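Local coordinates for protein lipase-specific foldase (Burkholderia glumae, PDB 2ES4) that assists the folding of the extracellular lipase as that enzyme passes through the periplasm, at residues B[69-74]-B[113-118]; B[84-89]-B[178-183]; B[133-138]-B[171-176]; B[188-193]-B[214-219]. All blocks are in the same frame, centred on the assembly; numbering follows the deposited sequence.

Interaction 1: B[69-74]-B[113-118]; sequences PRLPLA and AAQLDG
Q115 of helix 101-116 meets the backbone of P69 and L71 through its side-chain amide. The motif is an extended loop, leading toward helix 84-90, packed across the C-terminal turn of helix 101-116 in the N-terminal helical part of the chaperone.

Two hydrogen bonds use the two ends of the amide. Q115 OE1 accepts from L71 N at 2.9 Å. The donor lies in the carbonyl plane, on a lone pair, and the N-H points almost straight at the oxygen (166°). Q115 NE2 donates to P69 O at 3.1 Å. Here the acceptor is close to the amide plane, but NE2 sits above the carbonyl plane of P69. The pair fixes the rotation of the amide and ties it to the loop backbone on both sides of R70.

R70 adds a flat stack. Its chain bends at chi2 and chi3 and folds the guanidinium back over the amide. The two planes are 19° apart, and Q115 OE1 lies 3.7 Å from R70 CZ, over the centre of the group. CG of Q115 lies over the same face, 3.5 Å from R70 NH1.

Leucines supply the apolar part. L71 CD1 touches L116 CD1 at 3.5 Å, the two chains crossing at about a right angle. The side chains of L73 and L116 run past each other in opposite directions, CD2 of L73 4.0 Å from CD2 of L116. F88 packs against both L71 and Q115.

One water joins the two segments again, donating to L71 O at 2.9 Å and to Q115 OE1 at 2.8 Å.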
loop_
_atom_site.group_PDB
_atom_site.type_symbol
_atom_site.label_atom_id
_atom_site.label_comp_id
_atom_site.label_asym_id
_atom_site.label_seq_id
_atom_site.Cartn_x
_atom_site.Cartn_y
_atom_site.Cartn_z
ATOM N N PRO B 69 -7.078 14.104 -15.046
ATOM C CA PRO B 69 -6.810 13.267 -16.216
ATOM C C PRO B 69 -7.628 13.816 -17.384
ATOM O O PRO B 69 -8.629 14.510 -17.175
ATOM C CB PRO B 69 -7.274 11.884 -15.759
ATOM C CG PRO B 69 -8.334 12.179 -14.791
ATOM C CD PRO B 69 -7.784 13.324 -14.018
ATOM N N ARG B 70 -7.184 13.535 -18.603
ATOM C CA ARG B 70 -7.860 14.043 -19.792
ATOM C C ARG B 70 -9.138 13.323 -20.169
ATOM O O ARG B 70 -9.207 12.093 -20.108
ATOM C CB ARG B 70 -6.907 14.029 -20.992
ATOM C CG ARG B 70 -5.536 14.641 -20.733
ATOM C CD ARG B 70 -5.637 16.061 -20.222
ATOM N NE ARG B 70 -6.231 16.967 -21.201
ATOM C CZ ARG B 70 -6.590 18.219 -20.934
ATOM N NH1 ARG B 70 -6.418 18.714 -19.713
ATOM N NH2 ARG B 70 -7.125 18.977 -21.882
ATOM N N LEU B 71 -10.156 14.104 -20.532
ATOM C CA LEU B 71 -11.435 13.563 -20.980
ATOM C C LEU B 71 -11.215 13.140 -22.433
ATOM O O LEU B 71 -10.781 13.953 -23.254
ATOM C CB LEU B 71 -12.542 14.617 -20.903
ATOM C CG LEU B 71 -13.199 14.824 -19.542
ATOM C CD1 LEU B 71 -14.031 16.080 -19.535
ATOM C CD2 LEU B 71 -14.063 13.621 -19.208
ATOM N N PRO B 72 -11.474 11.857 -22.757
ATOM C CA PRO B 72 -11.299 11.313 -24.108
ATOM C C PRO B 72 -12.292 11.828 -25.149
ATOM O O PRO B 72 -13.503 11.844 -24.920
ATOM C CB PRO B 72 -11.435 9.813 -23.877
ATOM C CG PRO B 72 -12.446 9.745 -22.811
ATOM C CD PRO B 72 -11.993 10.813 -21.852
ATOM N N LEU B 73 -11.757 12.271 -26.284
ATOM C CA LEU B 73 -12.567 12.796 -27.376
ATOM C C LEU B 73 -12.489 11.913 -28.608
ATOM O O LEU B 73 -11.399 11.531 -29.037
ATOM C CB LEU B 73 -12.123 14.219 -27.730
ATOM C CG LEU B 73 -12.305 15.288 -26.650
ATOM C CD1 LEU B 73 -11.717 16.600 -27.120
ATOM C CD2 LEU B 73 -13.781 15.438 -26.315
ATOM N N ALA B 74 -13.650 11.591 -29.173
ATOM C CA ALA B 74 -13.729 10.760 -30.371
ATOM C C ALA B 74 -13.707 11.640 -31.616
ATOM O O ALA B 74 -13.604 12.869 -31.516
ATOM C CB ALA B 74 -14.992 9.911 -30.342
ATOM N N ALA B 113 -15.329 22.297 -17.695
ATOM C CA ALA B 113 -15.219 23.541 -18.449
ATOM C C ALA B 113 -13.780 23.863 -18.815
ATOM O O ALA B 113 -13.507 24.288 -19.919
ATOM C CB ALA B 113 -15.816 24.683 -17.669
ATOM N N ALA B 114 -12.850 23.601 -17.902
ATOM C CA ALA B 114 -11.435 23.866 -18.152
ATOM C C ALA B 114 -10.917 23.126 -19.389
ATOM O O ALA B 114 -10.153 23.680 -20.177
ATOM C CB ALA B 114 -10.622 23.488 -16.938
ATOM N N GLN B 115 -11.397 21.900 -19.581
ATOM C CA GLN B 115 -10.990 21.077 -20.713
ATOM C C GLN B 115 -11.866 21.228 -21.951
ATOM O O GLN B 115 -11.359 21.261 -23.074
ATOM C CB GLN B 115 -10.959 19.598 -20.312
ATOM C CG GLN B 115 -9.871 19.220 -19.321
ATOM C CD GLN B 115 -9.806 17.723 -19.063
ATOM O OE1 GLN B 115 -9.967 16.913 -19.979
ATOM N NE2 GLN B 115 -9.569 17.350 -17.812
ATOM N N LEU B 116 -13.180 21.287 -21.744
ATOM C CA LEU B 116 -14.133 21.350 -22.848
ATOM C C LEU B 116 -14.993 22.602 -22.938
ATOM O O LEU B 116 -16.075 22.561 -23.525
ATOM C CB LEU B 116 -15.042 20.119 -22.785
ATOM C CG LEU B 116 -14.390 18.761 -22.524
ATOM C CD1 LEU B 116 -15.426 17.710 -22.326
ATOM C CD2 LEU B 116 -13.444 18.411 -23.661
ATOM N N ASP B 117 -14.505 23.721 -22.404
ATOM C CA ASP B 117 -15.262 24.983 -22.439
ATOM C C ASP B 117 -15.694 25.364 -23.840
ATOM O O ASP B 117 -14.862 25.460 -24.746
ATOM C CB ASP B 117 -14.431 26.129 -21.873
ATOM C CG ASP B 117 -15.182 26.967 -20.852
ATOM O OD1 ASP B 117 -14.533 27.817 -20.209
ATOM O OD2 ASP B 117 -16.407 26.787 -20.687
ATOM N N GLY B 118 -17.005 25.498 -24.018
ATOM C CA GLY B 118 -17.562 25.866 -25.310
ATOM C C GLY B 118 -17.445 24.795 -26.378
ATOM O O GLY B 118 -16.792 25.008 -27.405
HETATM O O HOH W 1 -10.147 16.765 -22.782
#

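Interaction 2: B[84-89]-B[178-183]; sequences AVREFF and EPFFGD
R86 lies over F180 where segments 84-89 and 178-183 of two helices cross at 90°, their axes 8.6 Å apart. The CB of R86 sits 3.5 Å from the centroid of the F180 ring, 3° off its normal, in a CH-pi contact. R86 CG continues over the same face, 3.7 Å from F180 CD2. With CG anti to the backbone N (chi1 175°) and the chain extended to NE, the guanidinium is carried past the ring to the backbone. There NH1 of R86 donates to F180 O at 2.8 Å, somewhat bent, with the donor tilted from the carbonyl plane. F181 covers one face of the guanidinium, with CE1 3.6 Å from R86 CZ, the two planes well tilted.

V85 CG1 meets the edge of the F180 ring at CE1, 4.0 Å away. F89 CD2 touches F180 CZ more loosely.

In the next shell, salt bridges join D90 OD2 to R86 NE and E184 OE1 to R86 NH1 and probably fix the guanidinium against rotation. Y132 meets F180 edge-to-face, and Y135 stacks on F181. An acidic side chain of another protein's chain makes a weak, long ion pair with R86 NH2.

R86, F89, D90 and Y91 spell the RxxFDY motif characteristic of lipase-specific foldases.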
loop_
_atom_site.group_PDB
_atom_site.type_symbol
_atom_site.label_atom_id
_atom_site.label_comp_id
_atom_site.label_asym_id
_atom_site.label_seq_id
_atom_site.Cartn_x
_atom_site.Cartn_y
_atom_site.Cartn_z
ATOM N N ALA B 84 -11.853 6.037 -19.462
ATOM C CA ALA B 84 -11.156 7.285 -19.168
ATOM C C ALA B 84 -12.137 8.364 -18.716
ATOM O O ALA B 84 -11.786 9.225 -17.912
ATOM C CB ALA B 84 -10.377 7.752 -20.372
ATOM N N VAL B 85 -13.379 8.279 -19.196
ATOM C CA VAL B 85 -14.420 9.231 -18.812
ATOM C C VAL B 85 -14.715 9.074 -17.324
ATOM O O VAL B 85 -14.809 10.066 -16.603
ATOM C CB VAL B 85 -15.719 9.022 -19.614
ATOM C CG1 VAL B 85 -16.816 9.966 -19.133
ATOM C CG2 VAL B 85 -15.469 9.261 -21.076
ATOM N N ARG B 86 -14.821 7.823 -16.874
ATOM C CA ARG B 86 -15.086 7.516 -15.470
ATOM C C ARG B 86 -13.923 7.909 -14.570
ATOM O O ARG B 86 -14.136 8.368 -13.447
ATOM C CB ARG B 86 -15.365 6.026 -15.287
ATOM C CG ARG B 86 -15.539 5.608 -13.829
ATOM C CD ARG B 86 -15.376 4.135 -13.639
ATOM N NE ARG B 86 -15.232 3.792 -12.229
ATOM C CZ ARG B 86 -14.966 2.572 -11.769
ATOM N NH1 ARG B 86 -14.817 1.548 -12.606
ATOM N NH2 ARG B 86 -14.842 2.375 -10.463
ATOM N N GLU B 87 -12.701 7.707 -15.059
ATOM C CA GLU B 87 -11.506 8.043 -14.287
ATOM C C GLU B 87 -11.446 9.532 -13.987
ATOM O O GLU B 87 -11.002 9.933 -12.911
ATOM C CB GLU B 87 -10.246 7.600 -15.014
ATOM C CG GLU B 87 -10.173 6.101 -15.235
ATOM C CD GLU B 87 -8.832 5.663 -15.771
ATOM O OE1 GLU B 87 -8.423 6.146 -16.844
ATOM O OE2 GLU B 87 -8.189 4.817 -15.119
ATOM N N PHE B 88 -11.953 10.338 -14.922
ATOM C CA PHE B 88 -12.006 11.782 -14.746
ATOM C C PHE B 88 -12.860 12.135 -13.530
ATOM O O PHE B 88 -12.441 12.921 -12.680
ATOM C CB PHE B 88 -12.556 12.465 -16.000
ATOM C CG PHE B 88 -12.880 13.916 -15.801
ATOM C CD1 PHE B 88 -11.853 14.872 -15.753
ATOM C CD2 PHE B 88 -14.215 14.329 -15.606
ATOM C CE1 PHE B 88 -12.149 16.228 -15.504
ATOM C CE2 PHE B 88 -14.520 15.669 -15.356
ATOM C CZ PHE B 88 -13.487 16.623 -15.305
ATOM N N PHE B 89 -14.062 11.570 -13.481
ATOM C CA PHE B 89 -14.988 11.814 -12.384
ATOM C C PHE B 89 -14.520 11.271 -11.050
ATOM O O PHE B 89 -14.618 11.967 -10.045
ATOM C CB PHE B 89 -16.364 11.263 -12.712
ATOM C CG PHE B 89 -17.041 11.971 -13.838
ATOM C CD1 PHE B 89 -17.418 13.316 -13.704
ATOM C CD2 PHE B 89 -17.289 11.309 -15.049
ATOM C CE1 PHE B 89 -18.036 14.003 -14.769
ATOM C CE2 PHE B 89 -17.908 11.982 -16.126
ATOM C CZ PHE B 89 -18.281 13.335 -15.985
ATOM N N GLU B 178 -21.040 0.038 -19.630
ATOM C CA GLU B 178 -19.968 -0.790 -20.156
ATOM C C GLU B 178 -18.574 -0.169 -20.004
ATOM O O GLU B 178 -17.680 -0.798 -19.442
ATOM C CB GLU B 178 -20.239 -1.184 -21.627
ATOM C CG GLU B 178 -19.057 -1.842 -22.351
ATOM C CD GLU B 178 -18.678 -3.184 -21.748
ATOM O OE1 GLU B 178 -17.629 -3.719 -22.142
ATOM O OE2 GLU B 178 -19.420 -3.708 -20.884
ATOM N N PRO B 179 -18.364 1.059 -20.521
ATOM C CA PRO B 179 -17.043 1.667 -20.388
ATOM C C PRO B 179 -16.673 1.986 -18.943
ATOM O O PRO B 179 -15.509 1.934 -18.583
ATOM C CB PRO B 179 -17.179 2.920 -21.240
ATOM C CG PRO B 179 -18.561 3.278 -21.113
ATOM C CD PRO B 179 -19.238 1.972 -21.278
ATOM N N PHE B 180 -17.681 2.231 -18.113
ATOM C CA PHE B 180 -17.470 2.547 -16.708
ATOM C C PHE B 180 -17.053 1.369 -15.849
ATOM O O PHE B 180 -16.037 1.430 -15.157
ATOM C CB PHE B 180 -18.724 3.179 -16.104
ATOM C CG PHE B 180 -18.755 4.673 -16.180
ATOM C CD1 PHE B 180 -18.472 5.350 -17.382
ATOM C CD2 PHE B 180 -19.070 5.424 -15.035
ATOM C CE1 PHE B 180 -18.501 6.760 -17.440
ATOM C CE2 PHE B 180 -19.103 6.830 -15.079
ATOM C CZ PHE B 180 -18.818 7.499 -16.280
ATOM N N PHE B 181 -17.831 0.292 -15.910
ATOM C CA PHE B 181 -17.572 -0.888 -15.094
ATOM C C PHE B 181 -17.268 -2.166 -15.845
ATOM O O PHE B 181 -17.116 -3.213 -15.222
ATOM C CB PHE B 181 -18.746 -1.125 -14.145
ATOM C CG PHE B 181 -19.057 0.045 -13.279
ATOM C CD1 PHE B 181 -18.175 0.435 -12.257
ATOM C CD2 PHE B 181 -20.220 0.791 -13.495
ATOM C CE1 PHE B 181 -18.450 1.562 -11.456
ATOM C CE2 PHE B 181 -20.503 1.913 -12.705
ATOM C CZ PHE B 181 -19.618 2.305 -11.684
ATOM N N GLY B 182 -17.142 -2.080 -17.169
ATOM C CA GLY B 182 -16.857 -3.257 -17.982
ATOM C C GLY B 182 -15.692 -4.086 -17.490
ATOM O O GLY B 182 -15.892 -5.211 -17.036
ATOM N N ASP B 183 -14.502 -3.490 -17.478
ATOM C CA ASP B 183 -13.291 -4.171 -17.024
ATOM C C ASP B 183 -13.363 -4.576 -15.556
ATOM O O ASP B 183 -13.058 -5.721 -15.215
ATOM C CB ASP B 183 -12.067 -3.287 -17.248
ATOM C CG ASP B 183 -11.921 -2.845 -18.691
ATOM O OD1 ASP B 183 -11.925 -3.712 -19.593
ATOM O OD2 ASP B 183 -11.805 -1.623 -18.924
#

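Interaction 3: B[133-138]-B[171-176]; sequences RAYFDA and RTLGEW
Y135 and T172 join the C-terminal ends of helices 120-137 and 155-172, two successive helices of the N-terminal helical part. T172 reaches its partner where the second helix gives way to the turn leading into helix 177-198. G174, with positive phi, lies in that turn.

The backbones come close, with the CA atoms of Y135 and T172 5.4 Å apart. T172 presents both branches to the first helix. Its CG2 lies against the backbone, 3.8 Å from Y135 CA, and 4.1 Å from A138 CB. Its OG1 lies between the backbone N and the carbonyl carbon (chi1 57°). This turns the oxygen to the edge of the Y135 ring, in the ring plane, 3.5 Å from CD2. OG1 is equally near Y135 CB. L173 adds a methyl contact, CD1 to Y135 CD2 at 4.2 Å.

The Y135 ring swings away from its own helix with CG anti to the backbone N (chi1 170°). It is then held from further sides, where it touches R165 and A169 of helix 155-172.

The hydroxyl of T172 is hydrogen-bonded to L168 O, one turn back in its own helix. Toward Y135 the contact is therefore van der Waals packing, with the hydroxyl's polar partner in its own helix.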
loop_
_atom_site.group_PDB
_atom_site.type_symbol
_atom_site.label_atom_id
_atom_site.label_comp_id
_atom_site.label_asym_id
_atom_site.label_seq_id
_atom_site.Cartn_x
_atom_site.Cartn_y
_atom_site.Cartn_z
ATOM N N ARG B 133 -23.871 10.492 -10.932
ATOM C CA ARG B 133 -24.317 10.844 -9.593
ATOM C C ARG B 133 -25.635 10.154 -9.248
ATOM O O ARG B 133 -25.886 9.842 -8.086
ATOM C CB ARG B 133 -24.435 12.357 -9.450
ATOM C CG ARG B 133 -25.466 13.003 -10.334
ATOM C CD ARG B 133 -25.379 14.495 -10.307
ATOM N NE ARG B 133 -25.402 14.978 -8.937
ATOM C CZ ARG B 133 -25.367 16.256 -8.591
ATOM N NH1 ARG B 133 -25.311 17.204 -9.520
ATOM N NH2 ARG B 133 -25.373 16.586 -7.309
ATOM N N ALA B 134 -26.441 9.872 -10.275
ATOM C CA ALA B 134 -27.713 9.177 -10.096
ATOM C C ALA B 134 -27.399 7.752 -9.657
ATOM O O ALA B 134 -28.127 7.168 -8.858
ATOM C CB ALA B 134 -28.503 9.166 -11.386
ATOM N N TYR B 135 -26.267 7.235 -10.143
ATOM C CA TYR B 135 -25.795 5.900 -9.805
ATOM C C TYR B 135 -25.513 5.791 -8.315
ATOM O O TYR B 135 -25.916 4.815 -7.692
ATOM C CB TYR B 135 -24.555 5.554 -10.650
ATOM C CG TYR B 135 -23.811 4.305 -10.257
ATOM C CD1 TYR B 135 -22.928 4.298 -9.151
ATOM C CD2 TYR B 135 -23.983 3.119 -10.976
ATOM C CE1 TYR B 135 -22.254 3.142 -8.764
ATOM C CE2 TYR B 135 -23.303 1.946 -10.600
ATOM C CZ TYR B 135 -22.440 1.971 -9.496
ATOM O OH TYR B 135 -21.754 0.840 -9.140
ATOM N N PHE B 136 -24.775 6.761 -7.771
ATOM C CA PHE B 136 -24.431 6.766 -6.350
ATOM C C PHE B 136 -25.649 6.909 -5.454
ATOM O O PHE B 136 -25.726 6.277 -4.399
ATOM C CB PHE B 136 -23.424 7.860 -6.024
ATOM C CG PHE B 136 -22.082 7.639 -6.632
ATOM C CD1 PHE B 136 -21.759 8.230 -7.855
ATOM C CD2 PHE B 136 -21.124 6.836 -5.985
ATOM C CE1 PHE B 136 -20.506 8.034 -8.429
ATOM C CE2 PHE B 136 -19.850 6.626 -6.558
ATOM C CZ PHE B 136 -19.542 7.226 -7.783
ATOM N N ASP B 137 -26.609 7.719 -5.895
ATOM C CA ASP B 137 -27.847 7.932 -5.147
ATOM C C ASP B 137 -28.686 6.660 -5.158
ATOM O O ASP B 137 -29.226 6.257 -4.128
ATOM C CB ASP B 137 -28.654 9.081 -5.750
ATOM C CG ASP B 137 -28.041 10.437 -5.464
ATOM O OD1 ASP B 137 -26.853 10.647 -5.786
ATOM O OD2 ASP B 137 -28.755 11.302 -4.914
ATOM N N ALA B 138 -28.734 6.011 -6.321
ATOM C CA ALA B 138 -29.477 4.767 -6.498
ATOM C C ALA B 138 -28.690 3.584 -5.941
ATOM O O ALA B 138 -29.203 2.464 -5.877
ATOM C CB ALA B 138 -29.792 4.543 -7.965
ATOM N N ARG B 171 -29.227 0.840 -15.605
ATOM C CA ARG B 171 -30.380 1.727 -15.466
ATOM C C ARG B 171 -29.992 3.200 -15.355
ATOM O O ARG B 171 -30.655 4.068 -15.926
ATOM C CB ARG B 171 -31.212 1.312 -14.265
ATOM N N THR B 172 -28.904 3.469 -14.636
ATOM C CA THR B 172 -28.426 4.831 -14.428
ATOM C C THR B 172 -27.462 5.314 -15.502
ATOM O O THR B 172 -27.682 6.360 -16.106
ATOM C CB THR B 172 -27.761 4.977 -13.059
ATOM O OG1 THR B 172 -26.693 4.027 -12.936
ATOM C CG2 THR B 172 -28.772 4.744 -11.941
ATOM N N LEU B 173 -26.401 4.548 -15.737
ATOM C CA LEU B 173 -25.400 4.909 -16.734
ATOM C C LEU B 173 -25.781 4.458 -18.131
ATOM O O LEU B 173 -25.381 5.088 -19.111
ATOM C CB LEU B 173 -24.038 4.341 -16.342
ATOM C CG LEU B 173 -23.474 4.846 -15.022
ATOM C CD1 LEU B 173 -22.248 4.082 -14.666
ATOM C CD2 LEU B 173 -23.170 6.314 -15.156
ATOM N N GLY B 174 -26.552 3.372 -18.214
ATOM C CA GLY B 174 -26.995 2.850 -19.499
ATOM C C GLY B 174 -25.888 2.571 -20.489
ATOM O O GLY B 174 -25.067 1.678 -20.283
ATOM N N GLU B 175 -25.823 3.408 -21.521
ATOM C CA GLU B 175 -24.812 3.298 -22.569
ATOM C C GLU B 175 -23.384 3.400 -22.023
ATOM O O GLU B 175 -22.448 2.855 -22.611
ATOM C CB GLU B 175 -25.045 4.356 -23.604
ATOM N N TRP B 176 -23.250 4.070 -20.875
ATOM C CA TRP B 176 -21.966 4.249 -20.218
ATOM C C TRP B 176 -21.634 3.202 -19.165
ATOM O O TRP B 176 -20.529 3.206 -18.622
ATOM C CB TRP B 176 -21.822 5.640 -19.613
ATOM C CG TRP B 176 -21.811 6.734 -20.620
ATOM C CD1 TRP B 176 -22.893 7.413 -21.095
ATOM C CD2 TRP B 176 -20.667 7.280 -21.283
ATOM N NE1 TRP B 176 -22.503 8.350 -22.018
ATOM C CE2 TRP B 176 -21.145 8.297 -22.158
ATOM C CE3 TRP B 176 -19.286 7.019 -21.228
ATOM C CZ2 TRP B 176 -20.280 9.059 -22.975
ATOM C CZ3 TRP B 176 -18.430 7.774 -22.033
ATOM C CH2 TRP B 176 -18.932 8.786 -22.900
#

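Interaction 4: B[188-193]-B[214-219]; sequences QRHDLE and ALDAQL
With CG anti to the backbone N (chi1 -176°), the H190 ring reaches L215 and L219. L215 adopts the same first torsion (chi1 -170°), which brings CD1 against one face of the ring. L219 has CG beside the backbone N instead, and its methyls come over the other side.

The imidazole is thus clamped between two leucines. L215 CD1 lies 3.4 Å from the ring centroid on one face, in a CH-pi contact. L219 CD1 does the same at 3.6 Å on the opposite face. Both methyls sit toward the rim of the ring, near NE2. The fit is tight there: H190 NE2 is 3.1 Å from L219 CD2 and 3.3 Å from L215 CD1.

Two helices joined by a short connection, 177-198 and 208-215, form the setting. The end of the second folds back on the first. The chain leaves helix 208-215 in a type I beta turn from L215 to Q218, closed by the backbone bond from Q218 N to L215 O. This turn places L215 and L219 on the two sides of the ring. It also brings D216 to its edge, with OD1 in the ring plane 3.5 Å from H190 CE1. The nearby carboxylate would probably favour positive charge on the imidazole.

One turn further along helix 177-198, E193 meets L215 at about a right angle. E193 CB is 3.9 Å from L215 CD2. R194 packs on both L215 and D216. D191 and Q188, on this helix, hydrogen-bond to the chain of another protein.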
loop_
_atom_site.group_PDB
_atom_site.type_symbol
_atom_site.label_atom_id
_atom_site.label_comp_id
_atom_site.label_asym_id
_atom_site.label_seq_id
_atom_site.Cartn_x
_atom_site.Cartn_y
_atom_site.Cartn_z
ATOM N N GLN B 188 -13.268 -8.660 -11.159
ATOM C CA GLN B 188 -13.846 -9.178 -9.924
ATOM C C GLN B 188 -14.486 -10.547 -10.085
ATOM O O GLN B 188 -14.139 -11.467 -9.352
ATOM C CB GLN B 188 -14.862 -8.197 -9.356
ATOM C CG GLN B 188 -14.280 -6.858 -8.957
ATOM C CD GLN B 188 -15.335 -5.898 -8.451
ATOM O OE1 GLN B 188 -16.271 -5.551 -9.170
ATOM N NE2 GLN B 188 -15.191 -5.467 -7.206
ATOM N N ARG B 189 -15.377 -10.687 -11.070
ATOM C CA ARG B 189 -16.057 -11.961 -11.336
ATOM C C ARG B 189 -15.048 -13.087 -11.528
ATOM O O ARG B 189 -15.152 -14.136 -10.887
ATOM C CB ARG B 189 -16.936 -11.863 -12.581
ATOM C CG ARG B 189 -18.080 -10.891 -12.459
ATOM C CD ARG B 189 -18.870 -10.787 -13.763
ATOM N NE ARG B 189 -19.934 -9.781 -13.700
ATOM C CZ ARG B 189 -20.985 -9.830 -12.879
ATOM N NH1 ARG B 189 -21.136 -10.836 -12.029
ATOM N NH2 ARG B 189 -21.887 -8.859 -12.900
ATOM N N HIS B 190 -14.025 -12.810 -12.334
ATOM C CA HIS B 190 -12.959 -13.765 -12.623
ATOM C C HIS B 190 -12.211 -14.191 -11.357
ATOM O O HIS B 190 -12.045 -15.386 -11.113
ATOM C CB HIS B 190 -11.987 -13.167 -13.638
ATOM C CG HIS B 190 -10.911 -14.108 -14.072
ATOM N ND1 HIS B 190 -9.852 -14.451 -13.254
ATOM C CD2 HIS B 190 -10.725 -14.773 -15.231
ATOM C CE1 HIS B 190 -9.058 -15.282 -13.899
ATOM N NE2 HIS B 190 -9.564 -15.498 -15.100
ATOM N N ASP B 191 -11.779 -13.216 -10.556
ATOM C CA ASP B 191 -11.056 -13.502 -9.317
ATOM C C ASP B 191 -11.928 -14.193 -8.289
ATOM O O ASP B 191 -11.470 -15.101 -7.600
ATOM C CB ASP B 191 -10.469 -12.228 -8.713
ATOM C CG ASP B 191 -9.337 -11.657 -9.541
ATOM O OD1 ASP B 191 -8.482 -12.434 -10.015
ATOM O OD2 ASP B 191 -9.298 -10.424 -9.720
ATOM N N LEU B 192 -13.200 -13.800 -8.235
ATOM C CA LEU B 192 -14.155 -14.387 -7.301
ATOM C C LEU B 192 -14.300 -15.888 -7.541
ATOM O O LEU B 192 -14.525 -16.659 -6.605
ATOM C CB LEU B 192 -15.509 -13.701 -7.431
ATOM C CG LEU B 192 -16.515 -13.983 -6.329
ATOM C CD1 LEU B 192 -15.930 -13.615 -4.976
ATOM C CD2 LEU B 192 -17.717 -13.203 -6.582
ATOM N N GLU B 193 -14.114 -16.288 -8.797
ATOM C CA GLU B 193 -14.188 -17.686 -9.186
ATOM C C GLU B 193 -12.994 -18.470 -8.689
ATOM O O GLU B 193 -13.160 -19.499 -8.036
ATOM C CB GLU B 193 -14.287 -17.822 -10.701
ATOM C CG GLU B 193 -15.695 -17.706 -11.240
ATOM C CD GLU B 193 -16.619 -18.776 -10.682
ATOM O OE1 GLU B 193 -16.305 -19.978 -10.836
ATOM O OE2 GLU B 193 -17.646 -18.412 -10.071
ATOM N N ALA B 214 -8.586 -23.893 -16.770
ATOM C CA ALA B 214 -9.665 -23.590 -17.705
ATOM C C ALA B 214 -10.207 -22.195 -17.447
ATOM O O ALA B 214 -10.400 -21.423 -18.378
ATOM C CB ALA B 214 -10.777 -24.609 -17.575
ATOM N N LEU B 215 -10.420 -21.872 -16.172
ATOM C CA LEU B 215 -10.930 -20.564 -15.775
ATOM C C LEU B 215 -10.013 -19.457 -16.292
ATOM O O LEU B 215 -10.487 -18.411 -16.748
ATOM C CB LEU B 215 -11.062 -20.485 -14.250
ATOM C CG LEU B 215 -11.785 -19.305 -13.595
ATOM C CD1 LEU B 215 -10.969 -18.053 -13.649
ATOM C CD2 LEU B 215 -13.148 -19.094 -14.241
ATOM N N ASP B 216 -8.706 -19.699 -16.201
ATOM C CA ASP B 216 -7.711 -18.751 -16.670
ATOM C C ASP B 216 -7.641 -18.681 -18.196
ATOM O O ASP B 216 -6.742 -18.053 -18.756
ATOM C CB ASP B 216 -6.330 -19.051 -16.093
ATOM C CG ASP B 216 -6.247 -18.776 -14.610
ATOM O OD1 ASP B 216 -6.444 -17.617 -14.190
ATOM O OD2 ASP B 216 -5.976 -19.731 -13.858
ATOM N N ALA B 217 -8.626 -19.283 -18.855
ATOM C CA ALA B 217 -8.709 -19.281 -20.307
ATOM C C ALA B 217 -9.879 -18.404 -20.742
ATOM O O ALA B 217 -10.265 -18.405 -21.913
ATOM C CB ALA B 217 -8.876 -20.702 -20.829
ATOM N N GLN B 218 -10.429 -17.649 -19.791
ATOM C CA GLN B 218 -11.555 -16.760 -20.053
ATOM C C GLN B 218 -11.149 -15.293 -20.020
ATOM O O GLN B 218 -12.000 -14.404 -20.102
ATOM C CB GLN B 218 -12.674 -17.014 -19.043
ATOM N N LEU B 219 -9.847 -15.045 -19.919
ATOM C CA LEU B 219 -9.315 -13.687 -19.880
ATOM C C LEU B 219 -9.407 -13.029 -21.246
ATOM O O LEU B 219 -9.464 -13.717 -22.266
ATOM C CB LEU B 219 -7.855 -13.692 -19.409
ATOM C CG LEU B 219 -7.511 -14.058 -17.962
ATOM C CD1 LEU B 219 -8.195 -13.173 -16.967
ATOM C CD2 LEU B 219 -7.907 -15.425 -17.707
#

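From the N terminus, segment 69-74 is the first of the eight segments, and interaction 1 closes a loop from it onto helix 101-116. Helix 84-90 lies inside that loop and makes interaction 2 with helix 177-198, so these two contacts cross along the chain. They also touch in space, with P72 packing on V85. Interaction 3 is nested inside the long loop closed by interaction 2, and it joins helices 120-137 and 155-172. Interactions 2 and 3 also touch, through W176 on V85 and L173 on F180. Interaction 4 follows in series. It shares helix 177-198 with interaction 2, about 21 Å away between centres, and closes the short loop to helix 208-215.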